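Local coordinates for protein glucuronan lyase A (Trichoderma reesei, PDB 2ZZJ) that probably cleaves beta-1,4-glucuronan within the chain as a polysaccharide lyase with a calcium-bound beta-jelly-roll fold, at residues Gly71-Gln85 and His209-Glu223. Residues are numbered along the deposited sequence; the frame is centred on the assembly and turned at random.
Sequences GFAFRLSEDWQFQPQ and HMTGTQGFRQVWYDE. With CA (calcium ion), chain B.
Gln-81 meets segment 209-223 with backbone and side chain. Its amide OE1 takes the N-H of Thr-213 on an in-plane lone pair, in a nearly straight bond (2.8 Å from Thr-213 N, 172°), while NE2 donates to Thr-213 OG1; Gln-83 NE2 also donates to that OE1. Two more amides bridge the segments: Gln-214 NE2 donates to Asp-79 O and its OE1 accepts from Gln-81 N; Gln-85 OE1 accepts from Thr-211 N and its NE2 donates to His-209 O. The carbonyl O of Gln-81 is gripped end-on by Arg-217, whose NH1 and NH2 lie 2.8 and 2.9 Å from it. A bend at chi2 (-81°) folds the arginine over the Trp-80 indole, NH1 over its middle, 3.2 Å from Trp-80 CE2, in a cation-pi contact with the planes 77° apart. An alanine here would probably leave the Gln-81 carbonyl without its two donors and take the cation from that face of the indole. Further on, strands 71-76 and 216-223 pair antiparallel in one jelly-roll sheet. Arg-75 and Trp-220 form a hydrogen-bonded pair, the extended arginine setting NH1 over the indole face, 3.6 Å from Trp-220 CZ3, at most a weak cation-pi attraction; NH1 also donates to a citrate, probably from the crystallisation liquor. In the same ladder Asp-222, hydrogen-bonded through its backbone to Ala-73, chelates calcium through both carboxylate oxygens. Backbone pairing thus anchors the metal-bearing strand, whereas glutamine amides and one buried arginine tie down the loops.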
loop_
_atom_site.group_PDB
_atom_site.type_symbol
_atom_site.label_atom_id
_atom_site.label_comp_id
_atom_site.label_asym_id
_atom_site.label_seq_id
_atom_site.Cartn_x
_atom_site.Cartn_y
_atom_site.Cartn_z
ATOM N N GLY A 71 9.289 -1.430 4.460
ATOM C CA GLY A 71 9.860 -0.155 4.017
ATOM C C GLY A 71 9.704 -0.070 2.501
ATOM O O GLY A 71 9.800 -1.095 1.793
ATOM N N PHE A 72 9.476 1.126 1.986
ATOM C CA PHE A 72 9.562 1.352 0.525
ATOM C C PHE A 72 9.788 2.805 0.247
ATOM O O PHE A 72 9.490 3.674 1.109
ATOM C CB PHE A 72 8.346 0.856 -0.235
ATOM C CG PHE A 72 7.045 1.515 0.179
ATOM C CD1 PHE A 72 6.505 2.535 -0.593
ATOM C CD2 PHE A 72 6.374 1.097 1.335
ATOM C CE1 PHE A 72 5.274 3.156 -0.223
ATOM C CE2 PHE A 72 5.165 1.702 1.721
ATOM C CZ PHE A 72 4.622 2.731 0.946
ATOM N N ALA A 73 10.356 3.072 -0.929
ATOM C CA ALA A 73 10.419 4.453 -1.369
ATOM C C ALA A 73 9.393 4.656 -2.475
ATOM O O ALA A 73 9.160 3.752 -3.279
ATOM C CB ALA A 73 11.820 4.790 -1.875
ATOM N N PHE A 74 8.789 5.830 -2.532
ATOM C CA PHE A 74 7.866 6.170 -3.638
ATOM C C PHE A 74 7.991 7.637 -4.025
ATOM O O PHE A 74 8.493 8.445 -3.248
ATOM C CB PHE A 74 6.404 5.818 -3.304
ATOM C CG PHE A 74 5.725 6.841 -2.424
ATOM C CD1 PHE A 74 4.967 7.866 -2.985
ATOM C CD2 PHE A 74 5.914 6.807 -1.027
ATOM C CE1 PHE A 74 4.341 8.851 -2.162
ATOM C CE2 PHE A 74 5.301 7.799 -0.180
ATOM C CZ PHE A 74 4.528 8.802 -0.767
ATOM N N ARG A 75 7.515 7.955 -5.226
ATOM C CA ARG A 75 7.656 9.277 -5.789
ATOM C C ARG A 75 6.452 9.539 -6.676
ATOM O O ARG A 75 6.137 8.741 -7.561
ATOM C CB ARG A 75 8.928 9.324 -6.630
ATOM C CG ARG A 75 9.181 10.689 -7.282
ATOM C CD ARG A 75 10.322 10.539 -8.262
ATOM N NE ARG A 75 10.725 11.816 -8.851
ATOM C CZ ARG A 75 10.172 12.336 -9.941
ATOM N NH1 ARG A 75 9.185 11.716 -10.543
ATOM N NH2 ARG A 75 10.622 13.489 -10.436
ATOM N N LEU A 76 5.762 10.656 -6.430
ATOM C CA LEU A 76 4.726 11.084 -7.358
ATOM C C LEU A 76 5.372 11.862 -8.491
ATOM O O LEU A 76 6.408 12.513 -8.296
ATOM C CB LEU A 76 3.738 12.008 -6.678
ATOM C CG LEU A 76 3.109 11.523 -5.363
ATOM C CD1 LEU A 76 2.181 12.583 -4.748
ATOM C CD2 LEU A 76 2.354 10.210 -5.590
ATOM N N SER A 77 4.739 11.858 -9.659
ATOM C CA SER A 77 5.208 12.722 -10.763
ATOM C C SER A 77 5.363 14.177 -10.288
ATOM O O SER A 77 4.635 14.665 -9.438
ATOM C CB SER A 77 4.244 12.692 -11.946
ATOM O OG SER A 77 3.021 13.281 -11.537
ATOM N N GLU A 78 6.354 14.849 -10.836
ATOM C CA GLU A 78 6.531 16.254 -10.480
ATOM C C GLU A 78 5.266 17.105 -10.757
ATOM O O GLU A 78 4.957 18.035 -10.013
ATOM C CB GLU A 78 7.719 16.802 -11.230
ATOM C CG GLU A 78 7.728 18.317 -11.103
ATOM C CD GLU A 78 8.933 18.954 -11.704
ATOM O OE1 GLU A 78 9.273 20.018 -11.159
ATOM O OE2 GLU A 78 9.525 18.408 -12.686
ATOM N N ASP A 79 4.539 16.767 -11.818
ATOM C CA ASP A 79 3.331 17.469 -12.181
ATOM C C ASP A 79 2.051 16.825 -11.644
ATOM O O ASP A 79 0.976 17.038 -12.229
ATOM C CB ASP A 79 3.257 17.582 -13.703
ATOM C CG ASP A 79 3.188 16.231 -14.399
ATOM O OD1 ASP A 79 2.956 15.190 -13.735
ATOM O OD2 ASP A 79 3.357 16.225 -15.625
ATOM N N TRP A 80 2.174 16.056 -10.547
ATOM C CA TRP A 80 1.035 15.419 -9.885
ATOM C C TRP A 80 -0.034 16.453 -9.616
ATOM O O TRP A 80 0.266 17.531 -9.098
ATOM C CB TRP A 80 1.458 14.750 -8.555
ATOM C CG TRP A 80 0.351 13.980 -7.858
ATOM C CD1 TRP A 80 -0.510 14.447 -6.893
ATOM C CD2 TRP A 80 0.024 12.587 -8.046
ATOM N NE1 TRP A 80 -1.375 13.444 -6.500
ATOM C CE2 TRP A 80 -1.053 12.290 -7.168
ATOM C CE3 TRP A 80 0.535 11.566 -8.873
ATOM C CZ2 TRP A 80 -1.642 11.003 -7.093
ATOM C CZ3 TRP A 80 -0.035 10.290 -8.784
ATOM C CH2 TRP A 80 -1.126 10.026 -7.912
ATOM N N GLN A 81 -1.268 16.132 -9.976
ATOM C CA GLN A 81 -2.391 17.056 -9.795
ATOM C C GLN A 81 -3.113 16.614 -8.543
ATOM O O GLN A 81 -3.878 15.636 -8.544
ATOM C CB GLN A 81 -3.298 17.028 -11.049
ATOM C CG GLN A 81 -4.289 18.184 -11.116
ATOM C CD GLN A 81 -5.227 18.041 -12.299
ATOM O OE1 GLN A 81 -6.361 17.589 -12.150
ATOM N NE2 GLN A 81 -4.734 18.344 -13.477
ATOM N N PHE A 82 -2.879 17.331 -7.448
ATOM C CA PHE A 82 -3.455 16.948 -6.174
ATOM C C PHE A 82 -4.974 17.132 -6.259
ATOM O O PHE A 82 -5.457 18.195 -6.744
ATOM C CB PHE A 82 -2.812 17.765 -5.029
ATOM C CG PHE A 82 -1.365 17.440 -4.799
ATOM C CD1 PHE A 82 -1.004 16.352 -3.985
ATOM C CD2 PHE A 82 -0.360 18.190 -5.398
ATOM C CE1 PHE A 82 0.327 16.031 -3.775
ATOM C CE2 PHE A 82 0.973 17.890 -5.185
ATOM C CZ PHE A 82 1.326 16.783 -4.375
ATOM N N GLN A 83 -5.705 16.103 -5.805
ATOM C CA GLN A 83 -7.165 16.023 -5.833
ATOM C C GLN A 83 -7.659 15.278 -4.602
ATOM O O GLN A 83 -6.903 14.466 -4.012
ATOM C CB GLN A 83 -7.673 15.336 -7.126
ATOM C CG GLN A 83 -7.361 16.079 -8.400
ATOM C CD GLN A 83 -8.141 17.397 -8.542
ATOM O OE1 GLN A 83 -8.974 17.737 -7.703
ATOM N NE2 GLN A 83 -7.872 18.122 -9.612
ATOM N N PRO A 84 -8.900 15.580 -4.154
ATOM C CA PRO A 84 -9.516 14.977 -2.980
ATOM C C PRO A 84 -9.807 13.481 -3.061
ATOM O O PRO A 84 -10.097 12.869 -2.028
ATOM C CB PRO A 84 -10.855 15.736 -2.839
ATOM C CG PRO A 84 -11.049 16.505 -4.100
ATOM C CD PRO A 84 -9.731 16.662 -4.747
ATOM N N GLN A 85 -9.791 12.903 -4.261
ATOM C CA GLN A 85 -9.993 11.454 -4.407
ATOM C C GLN A 85 -8.794 10.708 -3.831
ATOM O O GLN A 85 -7.743 11.304 -3.608
ATOM C CB GLN A 85 -10.204 11.059 -5.866
ATOM C CG GLN A 85 -11.585 11.456 -6.418
ATOM C CD GLN A 85 -11.825 10.965 -7.825
ATOM O OE1 GLN A 85 -11.032 11.206 -8.728
ATOM N NE2 GLN A 85 -12.975 10.332 -8.038
ATOM N N HIS A 209 -16.487 8.343 -11.274
ATOM C CA HIS A 209 -15.949 9.432 -12.091
ATOM C C HIS A 209 -14.585 9.808 -11.541
ATOM O O HIS A 209 -14.235 9.420 -10.422
ATOM C CB HIS A 209 -16.853 10.681 -12.024
ATOM C CG HIS A 209 -16.972 11.249 -10.648
ATOM N ND1 HIS A 209 -17.813 10.717 -9.695
ATOM C CD2 HIS A 209 -16.307 12.257 -10.041
ATOM C CE1 HIS A 209 -17.678 11.386 -8.566
ATOM N NE2 HIS A 209 -16.766 12.324 -8.747
ATOM N N MET A 210 -13.859 10.591 -12.339
ATOM C CA MET A 210 -12.584 11.153 -11.972
ATOM C C MET A 210 -12.707 12.652 -11.716
ATOM O O MET A 210 -13.257 13.388 -12.532
ATOM C CB MET A 210 -11.591 10.917 -13.094
ATOM C CG MET A 210 -10.334 11.728 -12.934
ATOM S SD MET A 210 -9.230 11.694 -14.341
ATOM C CE MET A 210 -10.126 12.637 -15.567
ATOM N N THR A 211 -12.165 13.099 -10.588
ATOM C CA THR A 211 -12.086 14.527 -10.236
ATOM C C THR A 211 -10.817 15.121 -10.843
ATOM O O THR A 211 -9.718 14.577 -10.667
ATOM C CB THR A 211 -12.076 14.661 -8.704
ATOM O OG1 THR A 211 -13.222 13.995 -8.185
ATOM C CG2 THR A 211 -12.065 16.106 -8.211
ATOM N N GLY A 212 -10.949 16.258 -11.524
ATOM C CA GLY A 212 -9.797 16.910 -12.132
ATOM C C GLY A 212 -9.504 16.462 -13.548
ATOM O O GLY A 212 -10.360 15.834 -14.188
ATOM N N THR A 213 -8.309 16.792 -14.038
ATOM C CA THR A 213 -7.987 16.640 -15.449
ATOM C C THR A 213 -6.742 15.801 -15.713
ATOM O O THR A 213 -6.310 15.666 -16.857
ATOM C CB THR A 213 -7.871 18.014 -16.173
ATOM O OG1 THR A 213 -6.881 18.817 -15.525
ATOM C CG2 THR A 213 -9.206 18.730 -16.130
ATOM N N GLN A 214 -6.181 15.179 -14.676
ATOM C CA GLN A 214 -4.988 14.367 -14.895
ATOM C C GLN A 214 -5.394 12.880 -14.903
ATOM O O GLN A 214 -5.285 12.174 -13.879
ATOM C CB GLN A 214 -3.932 14.641 -13.810
ATOM C CG GLN A 214 -2.579 13.996 -14.110
ATOM C CD GLN A 214 -1.554 14.435 -13.091
ATOM O OE1 GLN A 214 -1.505 13.912 -11.986
ATOM N NE2 GLN A 214 -0.753 15.431 -13.450
ATOM N N GLY A 215 -5.874 12.424 -16.058
ATOM C CA GLY A 215 -6.309 11.037 -16.221
ATOM C C GLY A 215 -5.157 10.072 -16.420
ATOM O O GLY A 215 -5.357 8.851 -16.380
ATOM N N PHE A 216 -3.957 10.601 -16.623
ATOM C CA PHE A 216 -2.762 9.779 -16.713
ATOM C C PHE A 216 -1.913 10.024 -15.472
ATOM O O PHE A 216 -1.323 11.103 -15.311
ATOM C CB PHE A 216 -1.963 10.122 -17.965
ATOM C CG PHE A 216 -0.693 9.328 -18.123
ATOM C CD1 PHE A 216 -0.738 7.930 -18.232
ATOM C CD2 PHE A 216 0.553 9.978 -18.226
ATOM C CE1 PHE A 216 0.446 7.171 -18.422
ATOM C CE2 PHE A 216 1.716 9.239 -18.397
ATOM C CZ PHE A 216 1.663 7.827 -18.480
ATOM N N ARG A 217 -1.831 9.012 -14.626
ATOM C CA ARG A 217 -1.208 9.162 -13.306
ATOM C C ARG A 217 0.047 8.312 -13.230
ATOM O O ARG A 217 0.028 7.177 -13.686
ATOM C CB ARG A 217 -2.190 8.746 -12.220
ATOM C CG ARG A 217 -3.430 9.668 -12.078
ATOM C CD ARG A 217 -3.039 10.899 -11.247
ATOM N NE ARG A 217 -4.090 11.921 -11.228
ATOM C CZ ARG A 217 -4.145 12.915 -10.345
ATOM N NH1 ARG A 217 -3.213 13.015 -9.376
ATOM N NH2 ARG A 217 -5.159 13.790 -10.404
ATOM N N GLN A 218 1.118 8.846 -12.641
ATOM C CA GLN A 218 2.409 8.130 -12.561
ATOM C C GLN A 218 3.018 8.175 -11.159
ATOM O O GLN A 218 3.112 9.250 -10.547
ATOM C CB GLN A 218 3.436 8.714 -13.522
ATOM C CG GLN A 218 2.916 8.964 -14.958
ATOM C CD GLN A 218 3.922 9.690 -15.762
ATOM O OE1 GLN A 218 3.839 10.909 -15.937
ATOM N NE2 GLN A 218 4.899 8.957 -16.251
ATOM N N VAL A 219 3.456 7.010 -10.673
ATOM C CA VAL A 219 4.105 6.892 -9.356
ATOM C C VAL A 219 5.278 5.915 -9.535
ATOM O O VAL A 219 5.108 4.878 -10.208
ATOM C CB VAL A 219 3.145 6.370 -8.264
ATOM C CG1 VAL A 219 3.925 6.302 -6.879
ATOM C CG2 VAL A 219 1.889 7.271 -8.149
ATOM N N TRP A 220 6.445 6.256 -8.994
ATOM C CA TRP A 220 7.636 5.412 -9.046
ATOM C C TRP A 220 7.850 4.758 -7.675
ATOM O O TRP A 220 7.427 5.330 -6.653
ATOM C CB TRP A 220 8.866 6.235 -9.397
ATOM C CG TRP A 220 8.900 6.734 -10.811
ATOM C CD1 TRP A 220 9.687 6.262 -11.838
ATOM C CD2 TRP A 220 8.106 7.771 -11.366
ATOM N NE1 TRP A 220 9.444 6.987 -13.009
ATOM C CE2 TRP A 220 8.475 7.912 -12.733
ATOM C CE3 TRP A 220 7.116 8.607 -10.847
ATOM C CZ2 TRP A 220 7.872 8.838 -13.569
ATOM C CZ3 TRP A 220 6.537 9.564 -11.696
ATOM C CH2 TRP A 220 6.912 9.661 -13.029
ATOM N N TYR A 221 8.491 3.580 -7.661
ATOM C CA TYR A 221 8.791 2.861 -6.431
ATOM C C TYR A 221 10.202 2.327 -6.477
ATOM O O TYR A 221 10.734 2.038 -7.564
ATOM C CB TYR A 221 7.859 1.655 -6.281
ATOM C CG TYR A 221 6.432 2.028 -6.012
ATOM C CD1 TYR A 221 5.956 2.077 -4.694
ATOM C CD2 TYR A 221 5.571 2.345 -7.043
ATOM C CE1 TYR A 221 4.598 2.430 -4.417
ATOM C CE2 TYR A 221 4.216 2.717 -6.787
ATOM C CZ TYR A 221 3.758 2.732 -5.484
ATOM O OH TYR A 221 2.430 3.038 -5.289
ATOM N N ASP A 222 10.773 2.116 -5.309
ATOM C CA ASP A 222 12.106 1.525 -5.218
ATOM C C ASP A 222 12.350 1.022 -3.803
ATOM O O ASP A 222 11.637 1.407 -2.873
ATOM C CB ASP A 222 13.129 2.609 -5.579
ATOM C CG ASP A 222 14.480 2.034 -6.036
ATOM O OD1 ASP A 222 14.682 0.786 -5.997
ATOM O OD2 ASP A 222 15.322 2.858 -6.419
ATOM N N GLU A 223 13.399 0.206 -3.642
ATOM C CA GLU A 223 13.941 -0.114 -2.361
ATOM C C GLU A 223 12.842 -0.623 -1.389
ATOM O O GLU A 223 12.604 -0.020 -0.339
ATOM C CB GLU A 223 14.692 1.140 -1.810
ATOM C CG GLU A 223 15.718 0.868 -0.748
ATOM C CD GLU A 223 16.967 0.088 -1.251
ATOM O OE1 GLU A 223 17.821 -0.141 -0.368
ATOM O OE2 GLU A 223 17.081 -0.308 -2.453
HETATM CA CA CA B . 16.862 0.878 -7.100
HETATM O O HOH W 1 0.704 11.848 -12.302
HETATM O O HOH W 2 1.985 12.612 -14.898
HETATM O O HOH W 3 -8.774 12.740 -8.955
HETATM O O HOH W 4 17.777 0.165 -4.988
HETATM O O HOH W 5 18.468 -0.513 -8.388
#